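Local coordinates for protein beta-lactamase (Sphaerobacter thermophilus, PDB 4EWF) that probably hydrolyses the beta-lactam ring of antibiotics to give substituted beta-amino acids, as a member of the class A beta-lactamase family, at residues 47-52 with 157-162; 140-145 with 164-169; 150-155 with 219-224. All blocks are in the same frame, centred on the assembly; numbering follows the deposited sequence.

In the fold
Contact 1 (47-52 with 157-162) lies between the other two, its centre about 9 Å from that of contact 2 and about 8 Å from that of contact 3. Contacts 2 and 3 do not touch; their centres are about 17 Å apart. The chain between 145 and 160 probably corresponds to the omega loop of class A enzymes, its flanks joined where N160 OD1 takes S145 N at 2.7 Å and N143 OD1 takes W161 N at 2.9 Å. E159 OE2, 3.0 Å from A153 N, ties contact 1 to contact 3. S52, the probable nucleophile, and S219 both hydrogen-bond a sulfate ion, placing contacts 1 and 3 beside the likely active site.

Contact 1: 47-52 with 157-162; sequences RFRAAS and EPENWA
R49 and E159 cross at about a right angle, the guanidinium and carboxylate planes 73° apart, and form a salt bridge: R49 NH1 lies 2.6 Å from E159 OE2, close to the guanidinium plane and on the anti lone pair. With CG trans to the backbone N (chi1 -180°), E159 lays CG 3.7 Å over one face of the W161 ring, near the rim; a bend at chi2 then turns the carboxylate toward R49 NH1. The indole runs alongside R49 in the same direction, CH2 lying over the guanidinium and CZ3 3.9 Å from R49 CG. E159 is held at both oxygens: OE2 has A153 as second partner, while OE1 accepts N160 N at 2.8 Å and a water that bridges to A51 N and N160 O. The methyls of A50 and A162 meet at 3.7 Å. N160, held through OD1 by S145, donates from ND2 to R146 O and to a water that in turn donates to A51 O. F48 and A162 exchange two backbone bonds, with F48 N to A162 O at 2.9 Å, and A50 N to N160 O (2.9 Å, 173°) continues the pairing. The result is a two-stranded antiparallel ribbon joining the end of the probable omega loop to the segment that leads into S52 of the probable SxxK motif.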
loop_
_atom_site.group_PDB
_atom_site.type_symbol
_atom_site.label_atom_id
_atom_site.label_comp_id
_atom_site.label_asym_id
_atom_site.label_seq_id
_atom_site.Cartn_x
_atom_site.Cartn_y
_atom_site.Cartn_z
ATOM N N ARG A 47 -6.122 11.275 9.579
ATOM C CA ARG A 47 -5.214 11.548 8.471
ATOM C C ARG A 47 -3.751 11.253 8.828
ATOM O O ARG A 47 -3.237 11.777 9.814
ATOM C CB ARG A 47 -5.354 13.012 8.041
ATOM C CG ARG A 47 -6.767 13.393 7.610
ATOM C CD ARG A 47 -6.976 14.924 7.604
ATOM N NE ARG A 47 -8.334 15.290 7.207
ATOM C CZ ARG A 47 -9.263 15.774 8.028
ATOM N NH1 ARG A 47 -8.998 15.983 9.326
ATOM N NH2 ARG A 47 -10.466 16.077 7.545
ATOM N N PHE A 48 -3.104 10.407 8.024
ATOM C CA PHE A 48 -1.687 10.057 8.173
ATOM C C PHE A 48 -0.948 10.412 6.868
ATOM O O PHE A 48 -1.568 10.481 5.807
ATOM C CB PHE A 48 -1.550 8.537 8.362
ATOM C CG PHE A 48 -2.154 8.027 9.647
ATOM C CD1 PHE A 48 -1.354 7.806 10.758
ATOM C CD2 PHE A 48 -3.518 7.796 9.742
ATOM C CE1 PHE A 48 -1.899 7.340 11.959
ATOM C CE2 PHE A 48 -4.087 7.331 10.946
ATOM C CZ PHE A 48 -3.270 7.107 12.051
ATOM N N ARG A 49 0.369 10.599 6.932
ATOM C CA ARG A 49 1.153 10.692 5.699
ATOM C C ARG A 49 1.070 9.356 4.985
ATOM O O ARG A 49 1.277 8.295 5.583
ATOM C CB ARG A 49 2.622 11.065 5.977
ATOM C CG ARG A 49 2.779 12.434 6.647
ATOM C CD ARG A 49 4.251 12.819 6.861
ATOM N NE ARG A 49 4.352 13.884 7.855
ATOM C CZ ARG A 49 4.247 15.171 7.568
ATOM N NH1 ARG A 49 4.059 15.558 6.314
ATOM N NH2 ARG A 49 4.340 16.070 8.526
ATOM N N ALA A 50 0.732 9.392 3.706
ATOM C CA ALA A 50 0.586 8.148 2.962
ATOM C C ALA A 50 1.942 7.513 2.721
ATOM O O ALA A 50 2.039 6.291 2.620
ATOM C CB ALA A 50 -0.118 8.393 1.622
ATOM N N ALA A 51 2.987 8.340 2.631
ATOM C CA ALA A 51 4.272 7.833 2.161
ATOM C C ALA A 51 4.035 7.054 0.861
ATOM O O ALA A 51 3.188 7.425 0.036
ATOM C CB ALA A 51 4.921 6.939 3.225
ATOM N N SER A 52 4.737 5.946 0.689
ATOM C CA SER A 52 4.636 5.185 -0.552
ATOM C C SER A 52 3.327 4.421 -0.802
ATOM O O SER A 52 3.178 3.827 -1.864
ATOM C CB SER A 52 5.812 4.207 -0.653
ATOM O OG SER A 52 7.003 4.931 -0.873
ATOM N N GLU A 157 4.446 22.748 2.529
ATOM C CA GLU A 157 4.431 22.067 1.228
ATOM C C GLU A 157 3.281 21.055 1.186
ATOM O O GLU A 157 3.000 20.403 2.179
ATOM C CB GLU A 157 5.749 21.317 0.972
ATOM C CG GLU A 157 7.020 22.169 1.038
ATOM C CD GLU A 157 8.292 21.316 1.012
ATOM O OE1 GLU A 157 8.240 20.145 1.461
ATOM O OE2 GLU A 157 9.340 21.811 0.541
ATOM N N PRO A 158 2.639 20.908 0.023
ATOM C CA PRO A 158 1.562 19.932 -0.182
ATOM C C PRO A 158 2.011 18.519 0.165
ATOM O O PRO A 158 3.048 18.076 -0.301
ATOM C CB PRO A 158 1.290 20.024 -1.687
ATOM C CG PRO A 158 1.730 21.399 -2.067
ATOM C CD PRO A 158 2.901 21.712 -1.185
ATOM N N GLU A 159 1.229 17.818 0.977
ATOM C CA GLU A 159 1.564 16.467 1.365
ATOM C C GLU A 159 0.548 15.508 0.760
ATOM O O GLU A 159 -0.567 15.921 0.389
ATOM C CB GLU A 159 1.578 16.357 2.907
ATOM C CG GLU A 159 1.932 14.969 3.468
ATOM C CD GLU A 159 3.321 14.480 3.051
ATOM O OE1 GLU A 159 3.459 13.959 1.921
ATOM O OE2 GLU A 159 4.267 14.606 3.862
ATOM N N ASN A 160 0.947 14.243 0.636
ATOM C CA ASN A 160 0.053 13.172 0.222
ATOM C C ASN A 160 -0.539 12.518 1.476
ATOM O O ASN A 160 0.175 11.841 2.218
ATOM C CB ASN A 160 0.810 12.107 -0.581
ATOM C CG ASN A 160 1.486 12.673 -1.813
ATOM O OD1 ASN A 160 0.972 13.587 -2.451
ATOM N ND2 ASN A 160 2.659 12.147 -2.138
ATOM N N TRP A 161 -1.834 12.722 1.697
ATOM C CA TRP A 161 -2.519 12.251 2.905
ATOM C C TRP A 161 -3.270 10.956 2.629
ATOM O O TRP A 161 -3.702 10.708 1.511
ATOM C CB TRP A 161 -3.496 13.330 3.432
ATOM C CG TRP A 161 -2.786 14.604 3.806
ATOM C CD1 TRP A 161 -2.828 15.803 3.138
ATOM C CD2 TRP A 161 -1.883 14.790 4.908
ATOM N NE1 TRP A 161 -2.016 16.722 3.765
ATOM C CE2 TRP A 161 -1.423 16.127 4.853
ATOM C CE3 TRP A 161 -1.417 13.953 5.936
ATOM C CZ2 TRP A 161 -0.525 16.659 5.797
ATOM C CZ3 TRP A 161 -0.521 14.472 6.873
ATOM C CH2 TRP A 161 -0.088 15.822 6.798
ATOM N N ALA A 162 -3.411 10.125 3.658
ATOM C CA ALA A 162 -4.184 8.899 3.568
ATOM C C ALA A 162 -5.015 8.718 4.829
ATOM O O ALA A 162 -4.683 9.271 5.880
ATOM C CB ALA A 162 -3.248 7.715 3.427
HETATM O O HOH W 1 3.724 10.143 -0.418
HETATM O O HOH W 2 3.114 11.143 2.258
#

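Contact 2: 140-145 with 164-169; sequences RDSNLS and PDDYAL
D141 and S142 both donate to one carboxylate oxygen, OD2 of D166, in the first turn of helix 164-175. D141 comes first: its backbone N reaches OD2 at 2.8 Å on the syn lone pair, the side facing OD1, and its CB rests 3.6 Å from the same oxygen. The D141 carboxylate stays apart from that of D166, the two OD2 atoms 4.5 Å from each other. A water spans the like charges, giving one hydrogen to D141 OD2 at 2.7 Å and the other to D166 OD1, which probably eases their repulsion. S142 follows. Its OG stands trans to the carbonyl carbon (chi1 -60°) and donates to D166 OD2 at 2.8 Å from the anti side, so the two donors hold the oxygen from its two lone pairs and should limit rotation of the carboxylate. The same hydroxyl is 3.7 Å from Y167 CE2, approaching the ring obliquely. This is the entry to the probable omega loop of the class A fold, fastened here to the helix that follows the loop. At N143 the backbone takes over: its O binds a water that accepts from Y167 OH, the water lying in the plane of the phenol ring, at its edge. The N143 side chain turns back along its own segment, ND2 giving a bond to S145 OG at 2.8 Å nearly in the amide plane, while ND2 also serves E159 O. L144 packs on L127 and V130 of helix 127-136, and its O accepts from N131.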
loop_
_atom_site.group_PDB
_atom_site.type_symbol
_atom_site.label_atom_id
_atom_site.label_comp_id
_atom_site.label_asym_id
_atom_site.label_seq_id
_atom_site.Cartn_x
_atom_site.Cartn_y
_atom_site.Cartn_z
ATOM N N ARG A 140 -12.442 9.759 0.164
ATOM C CA ARG A 140 -12.695 11.193 0.353
ATOM C C ARG A 140 -11.586 12.003 1.027
ATOM O O ARG A 140 -11.583 13.233 0.938
ATOM C CB ARG A 140 -14.001 11.406 1.132
ATOM C CG ARG A 140 -15.249 10.938 0.414
ATOM C CD ARG A 140 -15.268 11.431 -1.020
ATOM N NE ARG A 140 -16.627 11.606 -1.533
ATOM C CZ ARG A 140 -17.309 12.749 -1.470
ATOM N NH1 ARG A 140 -16.760 13.824 -0.912
ATOM N NH2 ARG A 140 -18.540 12.817 -1.964
ATOM N N ASP A 141 -10.659 11.340 1.716
ATOM C CA ASP A 141 -9.654 12.067 2.506
ATOM C C ASP A 141 -8.218 11.788 2.076
ATOM O O ASP A 141 -7.277 12.036 2.830
ATOM C CB ASP A 141 -9.812 11.703 3.983
ATOM C CG ASP A 141 -11.170 12.095 4.524
ATOM O OD1 ASP A 141 -11.491 13.306 4.471
ATOM O OD2 ASP A 141 -11.913 11.194 4.975
ATOM N N SER A 142 -8.054 11.247 0.874
ATOM C CA SER A 142 -6.732 10.896 0.384
ATOM C C SER A 142 -6.396 11.662 -0.897
ATOM O O SER A 142 -7.291 12.133 -1.595
ATOM C CB SER A 142 -6.659 9.393 0.118
ATOM O OG SER A 142 -6.911 8.667 1.313
ATOM N N ASN A 143 -5.109 11.748 -1.233
ATOM C CA ASN A 143 -4.726 12.501 -2.427
ATOM C C ASN A 143 -3.299 12.174 -2.854
ATOM O O ASN A 143 -2.500 11.662 -2.058
ATOM C CB ASN A 143 -4.828 14.005 -2.143
ATOM C CG ASN A 143 -3.768 14.478 -1.134
ATOM O OD1 ASN A 143 -3.815 14.115 0.042
ATOM N ND2 ASN A 143 -2.791 15.266 -1.605
ATOM N N LEU A 144 -2.996 12.473 -4.112
ATOM C CA LEU A 144 -1.621 12.541 -4.582
ATOM C C LEU A 144 -1.391 13.954 -5.116
ATOM O O LEU A 144 -2.011 14.366 -6.095
ATOM C CB LEU A 144 -1.371 11.515 -5.694
ATOM C CG LEU A 144 0.010 11.642 -6.345
ATOM C CD1 LEU A 144 1.072 11.277 -5.332
ATOM C CD2 LEU A 144 0.117 10.753 -7.572
ATOM N N SER A 145 -0.522 14.710 -4.456
ATOM C CA SER A 145 -0.292 16.097 -4.831
ATOM C C SER A 145 1.199 16.392 -4.915
ATOM O O SER A 145 1.598 17.469 -5.331
ATOM C CB SER A 145 -0.970 17.043 -3.827
ATOM O OG SER A 145 -2.387 16.860 -3.842
ATOM N N PRO A 164 -6.700 5.142 6.926
ATOM C CA PRO A 164 -6.830 3.681 6.841
ATOM C C PRO A 164 -8.152 3.296 6.143
ATOM O O PRO A 164 -8.140 2.411 5.281
ATOM C CB PRO A 164 -6.823 3.236 8.320
ATOM C CG PRO A 164 -6.130 4.371 9.068
ATOM C CD PRO A 164 -6.556 5.626 8.316
ATOM N N ASP A 165 -9.256 3.966 6.485
ATOM C CA ASP A 165 -10.544 3.708 5.826
ATOM C C ASP A 165 -10.439 3.781 4.302
ATOM O O ASP A 165 -10.945 2.903 3.588
ATOM C CB ASP A 165 -11.617 4.728 6.254
ATOM C CG ASP A 165 -12.208 4.428 7.628
ATOM O OD1 ASP A 165 -11.932 3.347 8.200
ATOM O OD2 ASP A 165 -12.949 5.292 8.135
ATOM N N ASP A 166 -9.831 4.855 3.809
ATOM C CA ASP A 166 -9.704 5.055 2.368
ATOM C C ASP A 166 -8.878 3.952 1.707
ATOM O O ASP A 166 -9.220 3.473 0.630
ATOM C CB ASP A 166 -9.056 6.411 2.066
ATOM C CG ASP A 166 -10.035 7.580 2.213
ATOM O OD1 ASP A 166 -11.199 7.344 2.626
ATOM O OD2 ASP A 166 -9.631 8.736 1.936
ATOM N N TYR A 167 -7.778 3.562 2.340
ATOM C CA TYR A 167 -6.904 2.563 1.730
ATOM C C TYR A 167 -7.479 1.152 1.799
ATOM O O TYR A 167 -7.185 0.312 0.947
ATOM C CB TYR A 167 -5.451 2.690 2.245
ATOM C CG TYR A 167 -4.755 3.725 1.393
ATOM C CD1 TYR A 167 -3.959 3.339 0.332
ATOM C CD2 TYR A 167 -4.998 5.089 1.580
ATOM C CE1 TYR A 167 -3.359 4.266 -0.498
ATOM C CE2 TYR A 167 -4.406 6.043 0.739
ATOM C CZ TYR A 167 -3.587 5.610 -0.305
ATOM O OH TYR A 167 -2.973 6.508 -1.153
ATOM N N ALA A 168 -8.348 0.904 2.776
ATOM C CA ALA A 168 -9.077 -0.353 2.787
ATOM C C ALA A 168 -10.056 -0.390 1.598
ATOM O O ALA A 168 -10.175 -1.412 0.922
ATOM C CB ALA A 168 -9.796 -0.563 4.125
ATOM N N LEU A 169 -10.727 0.728 1.312
ATOM C CA LEU A 169 -11.606 0.766 0.137
ATOM C C LEU A 169 -10.819 0.446 -1.128
ATOM O O LEU A 169 -11.311 -0.243 -2.022
ATOM C CB LEU A 169 -12.276 2.134 -0.032
ATOM C CG LEU A 169 -13.222 2.585 1.070
ATOM C CD1 LEU A 169 -13.655 4.036 0.838
ATOM C CD2 LEU A 169 -14.439 1.637 1.156
HETATM O O HOH W 3 -11.433 8.532 5.462
HETATM O O HOH W 4 -2.931 9.250 -0.612
#

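Contact 3: 150-155 with 219-224. With SO4 (sulfate ion), chain E.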
loop_
_atom_site.group_PDB
_atom_site.type_symbol
_atom_site.label_atom_id
_atom_site.label_comp_id
_atom_site.label_asym_id
_atom_site.label_seq_id
_atom_site.Cartn_x
_atom_site.Cartn_y
_atom_site.Cartn_z
ATOM N N GLY A 150 11.507 11.126 -1.086
ATOM C CA GLY A 150 12.160 10.390 -0.013
ATOM C C GLY A 150 12.095 11.045 1.366
ATOM O O GLY A 150 12.761 10.605 2.303
ATOM N N ARG A 151 11.300 12.102 1.502
ATOM C CA ARG A 151 11.191 12.804 2.781
ATOM C C ARG A 151 9.781 13.347 2.966
ATOM O O ARG A 151 9.051 13.538 1.985
ATOM C CB ARG A 151 12.219 13.935 2.872
ATOM C CG ARG A 151 12.119 14.945 1.741
ATOM C CD ARG A 151 13.064 16.110 1.969
ATOM N NE ARG A 151 13.657 16.588 0.721
ATOM C CZ ARG A 151 13.107 17.504 -0.074
ATOM N NH1 ARG A 151 13.727 17.874 -1.190
ATOM N NH2 ARG A 151 11.939 18.048 0.247
ATOM N N PRO A 152 9.373 13.575 4.225
ATOM C CA PRO A 152 8.024 14.122 4.409
ATOM C C PRO A 152 8.029 15.546 3.884
ATOM O O PRO A 152 9.082 16.187 3.884
ATOM C CB PRO A 152 7.843 14.139 5.942
ATOM C CG PRO A 152 9.060 13.460 6.522
ATOM C CD PRO A 152 10.141 13.555 5.480
ATOM N N ALA A 153 6.882 16.037 3.437
ATOM C CA ALA A 153 6.778 17.449 3.070
ATOM C C ALA A 153 6.948 18.339 4.301
ATOM O O ALA A 153 6.571 17.954 5.399
ATOM C CB ALA A 153 5.426 17.715 2.424
ATOM N N LEU A 154 7.499 19.534 4.122
ATOM C CA LEU A 154 7.463 20.522 5.191
ATOM C C LEU A 154 6.004 20.940 5.358
ATOM O O LEU A 154 5.188 20.710 4.460
ATOM C CB LEU A 154 8.343 21.726 4.849
ATOM C CG LEU A 154 9.812 21.367 4.620
ATOM C CD1 LEU A 154 10.609 22.599 4.238
ATOM C CD2 LEU A 154 10.398 20.693 5.858
ATOM N N PRO A 155 5.661 21.533 6.513
ATOM C CA PRO A 155 4.267 21.905 6.798
ATOM C C PRO A 155 3.638 22.771 5.702
ATOM O O PRO A 155 2.455 22.619 5.397
ATOM C CB PRO A 155 4.382 22.702 8.101
ATOM C CG PRO A 155 5.635 22.194 8.743
ATOM C CD PRO A 155 6.571 21.892 7.615
ATOM N N SER A 219 7.157 4.138 4.018
ATOM C CA SER A 219 8.090 4.488 5.082
ATOM C C SER A 219 8.666 5.872 4.841
ATOM O O SER A 219 9.055 6.193 3.725
ATOM C CB SER A 219 9.254 3.494 5.124
ATOM O OG SER A 219 8.794 2.154 5.024
ATOM N N LEU A 220 8.716 6.668 5.903
ATOM C CA LEU A 220 9.389 7.960 5.940
ATOM C C LEU A 220 9.899 8.044 7.363
ATOM O O LEU A 220 9.510 7.232 8.196
ATOM C CB LEU A 220 8.374 9.087 5.730
ATOM C CG LEU A 220 8.215 9.842 4.407
ATOM C CD1 LEU A 220 8.875 9.158 3.243
ATOM C CD2 LEU A 220 6.745 10.127 4.141
ATOM N N THR A 221 10.740 9.024 7.678
ATOM C CA THR A 221 11.141 9.174 9.074
ATOM C C THR A 221 9.876 9.402 9.930
ATOM O O THR A 221 9.014 10.212 9.570
ATOM C CB THR A 221 12.262 10.249 9.271
ATOM O OG1 THR A 221 12.284 10.687 10.636
ATOM C CG2 THR A 221 12.067 11.435 8.354
ATOM N N GLY A 222 9.739 8.627 11.008
ATOM C CA GLY A 222 8.562 8.677 11.870
ATOM C C GLY A 222 7.299 8.071 11.265
ATOM O O GLY A 222 6.207 8.186 11.832
ATOM N N VAL A 223 7.429 7.411 10.120
ATOM C CA VAL A 223 6.254 6.879 9.431
ATOM C C VAL A 223 6.454 5.453 8.937
ATOM O O VAL A 223 7.365 5.184 8.153
ATOM C CB VAL A 223 5.850 7.757 8.234
ATOM C CG1 VAL A 223 4.750 7.066 7.440
ATOM C CG2 VAL A 223 5.368 9.137 8.712
ATOM N N VAL A 224 5.606 4.533 9.399
ATOM C CA VAL A 224 5.670 3.142 8.931
ATOM C C VAL A 224 4.258 2.625 8.613
ATOM O O VAL A 224 3.411 2.507 9.513
ATOM C CB VAL A 224 6.390 2.232 9.961
ATOM C CG1 VAL A 224 6.508 0.771 9.442
ATOM C CG2 VAL A 224 7.779 2.801 10.297
HETATM S S SO4 E . 8.835 1.840 1.407
HETATM O O1 SO4 E . 8.399 3.243 1.412
HETATM O O2 SO4 E . 8.005 1.107 0.444
HETATM O O3 SO4 E . 10.248 1.752 1.020
HETATM O O4 SO4 E . 8.676 1.244 2.740
HETATM O O HOH W 5 12.053 10.417 5.345
#
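One water is gripped from both segments: it donates to G150 O at 3.1 Å and accepts from T221 N at 3.0 Å, bridging the loop and the turn where no direct polar bond joins them. The rest of the contact is apolar. L220 presents CG to the backbone at the R151-P152 peptide, 3.9 Å from P152 N. Its first two torsions (chi1 -103°, chi2 15°) fall well off the staggered positions, and the placement of its two methyl branches is doubtful; A51 also lies against this leucine. P152 rests against both L220 and T221: its CG is 4.3 Å from L220 CG, while CG and CD both meet the methyl of T221. The T221 and P152 side chains cross at about a right angle, touching where T221 CG2 lies 4.1 Å from P152 CD. The O of R151 is bound by R146.

L220 and V223 exchange backbone bonds, V223 N reaching L220 O at 2.8 Å, and G222 takes the positive phi that a type II beta turn asks of its third residue. S219, just before it, gives a weak bond from its N to sulfate O1, and its OG binds R200; the sulfate, probably from the crystallisation liquor, is further held by T217 and S52. A beta hairpin of the five-stranded sheet, whose edge strand 212-220 carries the probable KTG motif of class A beta-lactamases, thus abuts the probable omega loop at the rim of the likely active site.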